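PDB 7JVH: glycoside Hydrolase Family 43_12 from Metagenome, which probably hydrolyses glycosidic linkages in xylose- or arabinose-containing plant polysaccharides and their fragments. Local coordinates for residues A[54-59]-A[334-339]; A[380-385]-A[438-443]. One frame throughout, in Å; residues are numbered along the deposited sequence.

Interaction 1 lies within the catalytic module and joins its early and late parts: the loop 54-59, ahead of the first four-stranded sheet, meets strand 335-342 of the last, consistent with the five-bladed beta-propeller of family 43. Interaction 2 follows it in series along the chain and joins 380-385 to 438-443 in the C-terminal module, whose large antiparallel sheet also takes in the N-terminal strand 28-37. The two centres lie about 14 Å apart, and Gln58 connects them directly: its NE2 probably bonds to Gly380 O (3.1 Å) and its O to Gln439 NE2 (3.1 Å). The two contacts thus lie next to each other where the propeller meets the C-terminal module.

Interaction 1: residues A[54-59]-A[334-339]; sequences SPILQG and RETFML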
loop_
_atom_site.group_PDB
_atom_site.type_symbol
_atom_site.label_atom_id
_atom_site.label_comp_id
_atom_site.label_asym_id
_atom_site.label_seq_id
_atom_site.Cartn_x
_atom_site.Cartn_y
_atom_site.Cartn_z
ATOM N N SER A 54 -11.278 8.031 9.280
ATOM C CA SER A 54 -11.353 6.915 8.323
ATOM C C SER A 54 -11.257 7.481 6.907
ATOM O O SER A 54 -12.142 8.169 6.448
ATOM C CB SER A 54 -12.566 6.086 8.499
ATOM O OG SER A 54 -12.459 4.915 7.728
ATOM N N PRO A 55 -10.075 6.969 6.160
ATOM C CA PRO A 55 -9.186 5.817 6.351
ATOM C C PRO A 55 -8.194 5.865 7.511
ATOM O O PRO A 55 -7.566 6.894 7.765
ATOM C CB PRO A 55 -8.394 5.800 5.043
ATOM C CG PRO A 55 -8.350 7.218 4.602
ATOM C CD PRO A 55 -9.698 7.773 4.986
ATOM N N ILE A 56 -8.030 4.729 8.180
ATOM C CA ILE A 56 -7.120 4.616 9.351
ATOM C C ILE A 56 -5.674 4.567 8.878
ATOM O O ILE A 56 -4.806 4.837 9.686
ATOM C CB ILE A 56 -7.488 3.409 10.223
ATOM C CG1 ILE A 56 -7.207 2.087 9.513
ATOM C CG2 ILE A 56 -8.934 3.515 10.661
ATOM C CD1 ILE A 56 -8.179 0.999 9.873
ATOM N N LEU A 57 -5.451 4.114 7.651
ATOM C CA LEU A 57 -4.130 4.163 7.022
ATOM C C LEU A 57 -4.267 4.974 5.754
ATOM O O LEU A 57 -4.902 4.560 4.810
ATOM C CB LEU A 57 -3.597 2.774 6.706
ATOM C CG LEU A 57 -3.489 1.742 7.818
ATOM C CD1 LEU A 57 -3.074 0.395 7.243
ATOM C CD2 LEU A 57 -2.503 2.182 8.880
ATOM N N GLN A 58 -3.680 6.168 5.769
ATOM C CA GLN A 58 -3.691 7.098 4.660
ATOM C C GLN A 58 -2.552 6.721 3.733
ATOM O O GLN A 58 -1.516 6.228 4.184
ATOM C CB GLN A 58 -3.499 8.528 5.179
ATOM C CG GLN A 58 -4.587 9.014 6.116
ATOM C CD GLN A 58 -4.184 10.236 6.917
ATOM O OE1 GLN A 58 -3.238 10.190 7.693
ATOM N NE2 GLN A 58 -4.912 11.340 6.731
ATOM N N GLY A 59 -2.739 6.987 2.440
ATOM C CA GLY A 59 -1.768 6.641 1.410
ATOM C C GLY A 59 -1.890 5.181 0.980
ATOM O O GLY A 59 -2.779 4.458 1.459
ATOM N N ARG A 334 -4.744 3.412 -3.044
ATOM C CA ARG A 334 -5.879 2.847 -2.346
ATOM C C ARG A 334 -5.529 2.700 -0.865
ATOM O O ARG A 334 -4.463 2.167 -0.514
ATOM C CB ARG A 334 -6.265 1.489 -2.951
ATOM C CG ARG A 334 -6.767 1.555 -4.386
ATOM C CD ARG A 334 -6.810 0.167 -5.006
ATOM N NE ARG A 334 -5.448 -0.368 -5.145
ATOM C CZ ARG A 334 -5.125 -1.639 -5.333
ATOM N NH1 ARG A 334 -6.064 -2.588 -5.442
ATOM N NH2 ARG A 334 -3.850 -1.962 -5.430
ATOM N N GLU A 335 -6.433 3.178 -0.001
ATOM C CA GLU A 335 -6.169 3.312 1.426
ATOM C C GLU A 335 -7.024 2.335 2.227
ATOM O O GLU A 335 -8.015 1.801 1.702
ATOM C CB GLU A 335 -6.471 4.743 1.849
ATOM C CG GLU A 335 -5.844 5.771 0.915
ATOM C CD GLU A 335 -6.136 7.196 1.305
ATOM O OE1 GLU A 335 -7.186 7.698 0.938
ATOM O OE2 GLU A 335 -5.279 7.818 1.953
ATOM N N THR A 336 -6.562 2.027 3.435
ATOM C CA THR A 336 -7.269 1.095 4.335
ATOM C C THR A 336 -8.312 1.849 5.146
ATOM O O THR A 336 -7.933 2.578 6.038
ATOM C CB THR A 336 -6.328 0.498 5.373
ATOM O OG1 THR A 336 -5.428 -0.329 4.655
ATOM C CG2 THR A 336 -7.059 -0.339 6.392
ATOM N N PHE A 337 -9.579 1.636 4.832
ATOM C CA PHE A 337 -10.691 2.281 5.554
ATOM C C PHE A 337 -11.255 1.298 6.559
ATOM O O PHE A 337 -11.034 0.117 6.435
ATOM C CB PHE A 337 -11.853 2.530 4.607
ATOM C CG PHE A 337 -11.623 3.667 3.658
ATOM C CD1 PHE A 337 -10.654 3.583 2.683
ATOM C CD2 PHE A 337 -12.373 4.818 3.750
ATOM C CE1 PHE A 337 -10.450 4.630 1.811
ATOM C CE2 PHE A 337 -12.171 5.860 2.872
ATOM C CZ PHE A 337 -11.208 5.764 1.906
HETATM N N MSE A 338 -12.014 1.784 7.535
HETATM C CA MSE A 338 -12.651 0.861 8.499
HETATM C C MSE A 338 -14.097 1.275 8.720
HETATM O O MSE A 338 -14.423 2.412 8.414
HETATM C CB MSE A 338 -11.888 0.765 9.814
HETATM C CG MSE A 338 -12.078 -0.565 10.477
HETATM SE SE MSE A 338 -11.397 -0.608 12.257
HETATM C CE MSE A 338 -9.901 -1.750 12.561
ATOM N N LEU A 339 -14.919 0.340 9.190
ATOM C CA LEU A 339 -16.358 0.557 9.468
ATOM C C LEU A 339 -16.789 -0.467 10.519
ATOM O O LEU A 339 -16.188 -1.529 10.576
ATOM C CB LEU A 339 -17.142 0.319 8.181
ATOM C CG LEU A 339 -17.358 1.516 7.268
ATOM C CD1 LEU A 339 -18.324 1.167 6.161
ATOM C CD2 LEU A 339 -17.870 2.701 8.047
#
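Leu57 and Thr336 make a single antiparallel hydrogen-bonded pair, and Ile56 faces Thr336 as well, which makes this a classic beta bulge. Thr336 O takes weak bonds from Ile56 N (3.0 Å) and Leu57 N (3.3 Å), and Thr336 N returns a weak one to Leu57 O. Pro55, entered through a cis peptide, lays its CB over the centre of the Phe337 ring, a CH-pi contact 3.9 Å from the centroid. Glu335 reaches out with an extended chain, and its OE2 accepts the N-H of Gly59 through the anti lone pair, with N to OE2 at 2.7 Å, while OE1 forms a salt bridge with Arg323. Ser54 OG, swung opposite its own backbone N (chi1 -169°), accepts a nearly straight bond from Met338 N (3.2 Å, 178°). Ile56 CD1 rests on CB of selenomethionine Met338 (3.7 Å). Thr336 is flanked by Leu57 CD1 at OG1 and by Ile56 CD1 at CG2; OG1 itself bonds to Tyr61 O and Asn77. Strand 335-342 runs between strands 316-322 and 349-350: Glu335 and Phe337 share backbone hydrogen bonds with Gly321 and Phe319 of the former, while Thr336 faces the loop between strands 51-53 and 65-69.

Interaction 2: residues A[380-385]-A[438-443]; sequences GNFTYS and QQHIKY
Gly380 offers its carbonyl oxygen to His440 NE2 in a nearly straight bond (3.0 Å, 171°); the oxygen lies in the plane of the imidazole, whereas the donor is tilted somewhat from the carbonyl plane. At Asn381 the amide crosses the imidazole obliquely, OD1 coming 3.5 Å from His440 CD2, and ND2 is hydrogen-bonded to Asp39 O. Phe382 has CG between its backbone N and carbonyl carbon (chi1 62°), which brings the ring to the histidine. The two rings form an offset edge-to-face pair, centroids 5.3 Å apart and planes at 62°, with the His440 edge directed at the Phe382 face and CE1 3.6 Å from Phe382 CE2. Farther round, Phe382 CZ meets Gln439 OE1 edge-on at 3.4 Å, the NE2 side of this amide turning to Gln58. His440 ND1 bonds to Tyr35 OH, so both ring nitrogens are engaged and the ring is fixed in its rotation; within 438-443, Gln438 NE2 donates to His440 O (3.0 Å). A leucine in place of His440 would probably leave Gly380 O with one donor fewer, Tyr35 OH without its ring partner and Phe382 without its aromatic mate. Beyond these loop residues in the chain, strands 383-386 and 442-451 both pair antiparallel with strand 28-37, and Tyr443 packs its side chain on strand 515-522.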
loop_
_atom_site.group_PDB
_atom_site.type_symbol
_atom_site.label_atom_id
_atom_site.label_comp_id
_atom_site.label_asym_id
_atom_site.label_seq_id
_atom_site.Cartn_x
_atom_site.Cartn_y
_atom_site.Cartn_z
ATOM N N GLY A 380 -5.253 12.093 10.103
ATOM C CA GLY A 380 -5.605 13.488 9.892
ATOM C C GLY A 380 -4.472 14.247 9.200
ATOM O O GLY A 380 -3.767 13.694 8.364
ATOM N N ASN A 381 -4.326 15.524 9.551
ATOM C CA ASN A 381 -3.240 16.376 9.101
ATOM C C ASN A 381 -2.195 16.450 10.200
ATOM O O ASN A 381 -2.512 16.644 11.364
ATOM C CB ASN A 381 -3.749 17.765 8.736
ATOM C CG ASN A 381 -4.482 17.780 7.423
ATOM O OD1 ASN A 381 -4.251 16.926 6.574
ATOM N ND2 ASN A 381 -5.366 18.738 7.234
ATOM N N PHE A 382 -0.931 16.263 9.806
ATOM C CA PHE A 382 0.176 16.111 10.724
ATOM C C PHE A 382 1.482 16.414 10.000
ATOM O O PHE A 382 1.501 16.614 8.788
ATOM C CB PHE A 382 0.195 14.709 11.308
ATOM C CG PHE A 382 0.392 13.626 10.280
ATOM C CD1 PHE A 382 1.654 13.215 9.905
ATOM C CD2 PHE A 382 -0.706 13.011 9.690
ATOM C CE1 PHE A 382 1.816 12.217 8.970
ATOM C CE2 PHE A 382 -0.545 12.010 8.764
ATOM C CZ PHE A 382 0.718 11.612 8.394
ATOM N N THR A 383 2.569 16.455 10.770
ATOM C CA THR A 383 3.905 16.675 10.269
ATOM C C THR A 383 4.794 15.579 10.817
ATOM O O THR A 383 4.790 15.319 12.028
ATOM C CB THR A 383 4.453 18.053 10.670
ATOM O OG1 THR A 383 3.814 19.044 9.866
ATOM C CG2 THR A 383 5.949 18.147 10.462
ATOM N N TYR A 384 5.539 14.931 9.902
ATOM C CA TYR A 384 6.550 13.948 10.241
ATOM C C TYR A 384 7.906 14.513 9.827
ATOM O O TYR A 384 8.183 14.677 8.637
ATOM C CB TYR A 384 6.263 12.630 9.538
ATOM C CG TYR A 384 7.352 11.580 9.663
ATOM C CD1 TYR A 384 8.015 11.379 10.863
ATOM C CD2 TYR A 384 7.700 10.764 8.572
ATOM C CE1 TYR A 384 9.004 10.428 10.984
ATOM C CE2 TYR A 384 8.690 9.791 8.698
ATOM C CZ TYR A 384 9.338 9.630 9.902
ATOM O OH TYR A 384 10.323 8.684 10.062
ATOM N N SER A 385 8.725 14.840 10.834
ATOM C CA SER A 385 10.084 15.296 10.656
ATOM C C SER A 385 10.997 14.191 11.151
ATOM O O SER A 385 10.920 13.782 12.312
ATOM C CB SER A 385 10.367 16.584 11.431
ATOM O OG SER A 385 11.709 16.988 11.254
ATOM N N GLN A 438 2.774 9.131 -0.389
ATOM C CA GLN A 438 1.939 10.326 -0.421
ATOM C C GLN A 438 0.636 9.958 0.290
ATOM O O GLN A 438 -0.190 9.195 -0.244
ATOM C CB GLN A 438 1.677 10.797 -1.844
ATOM C CG GLN A 438 0.763 12.000 -1.932
ATOM C CD GLN A 438 0.825 12.735 -3.272
ATOM O OE1 GLN A 438 1.642 12.421 -4.126
ATOM N NE2 GLN A 438 -0.035 13.734 -3.441
ATOM N N GLN A 439 0.461 10.503 1.504
ATOM C CA GLN A 439 -0.678 10.175 2.354
ATOM C C GLN A 439 -1.836 11.149 2.221
ATOM O O GLN A 439 -2.898 10.923 2.791
ATOM C CB GLN A 439 -0.235 10.060 3.811
ATOM C CG GLN A 439 0.611 8.821 4.059
ATOM C CD GLN A 439 0.969 8.650 5.514
ATOM O OE1 GLN A 439 1.772 9.394 6.051
ATOM N NE2 GLN A 439 0.397 7.649 6.152
ATOM N N HIS A 440 -1.635 12.211 1.438
ATOM C CA HIS A 440 -2.596 13.298 1.290
ATOM C C HIS A 440 -2.606 13.805 -0.141
ATOM O O HIS A 440 -1.583 13.706 -0.860
ATOM C CB HIS A 440 -2.198 14.483 2.192
ATOM C CG HIS A 440 -2.084 14.123 3.633
ATOM N ND1 HIS A 440 -0.969 13.504 4.149
ATOM C CD2 HIS A 440 -2.940 14.289 4.668
ATOM C CE1 HIS A 440 -1.149 13.302 5.444
ATOM N NE2 HIS A 440 -2.332 13.777 5.784
ATOM N N ILE A 441 -3.743 14.399 -0.528
ATOM C CA ILE A 441 -3.869 15.053 -1.830
ATOM C C ILE A 441 -3.069 16.355 -1.803
ATOM O O ILE A 441 -2.364 16.683 -2.757
ATOM C CB ILE A 441 -5.339 15.358 -2.174
ATOM C CG1 ILE A 441 -6.190 14.090 -2.089
ATOM C CG2 ILE A 441 -5.432 15.918 -3.586
ATOM C CD1 ILE A 441 -7.670 14.354 -2.237
ATOM N N LYS A 442 -3.199 17.089 -0.695
ATOM C CA LYS A 442 -2.462 18.331 -0.469
ATOM C C LYS A 442 -1.366 18.107 0.559
ATOM O O LYS A 442 -1.650 17.769 1.694
ATOM C CB LYS A 442 -3.389 19.422 0.032
ATOM C CG LYS A 442 -4.244 20.059 -1.041
ATOM C CD LYS A 442 -5.166 21.102 -0.424
ATOM C CE LYS A 442 -5.976 21.794 -1.508
ATOM N NZ LYS A 442 -6.903 22.808 -0.901
ATOM N N TYR A 443 -0.111 18.278 0.144
ATOM C CA TYR A 443 1.015 18.127 1.047
ATOM C C TYR A 443 2.165 19.067 0.677
ATOM O O TYR A 443 2.190 19.677 -0.392
ATOM C CB TYR A 443 1.479 16.651 1.169
ATOM C CG TYR A 443 2.442 16.165 0.115
ATOM C CD1 TYR A 443 3.822 16.271 0.301
ATOM C CD2 TYR A 443 1.987 15.572 -1.062
ATOM C CE1 TYR A 443 4.713 15.827 -0.652
ATOM C CE2 TYR A 443 2.872 15.098 -2.013
ATOM C CZ TYR A 443 4.229 15.237 -1.806
ATOM O OH TYR A 443 5.110 14.790 -2.780
#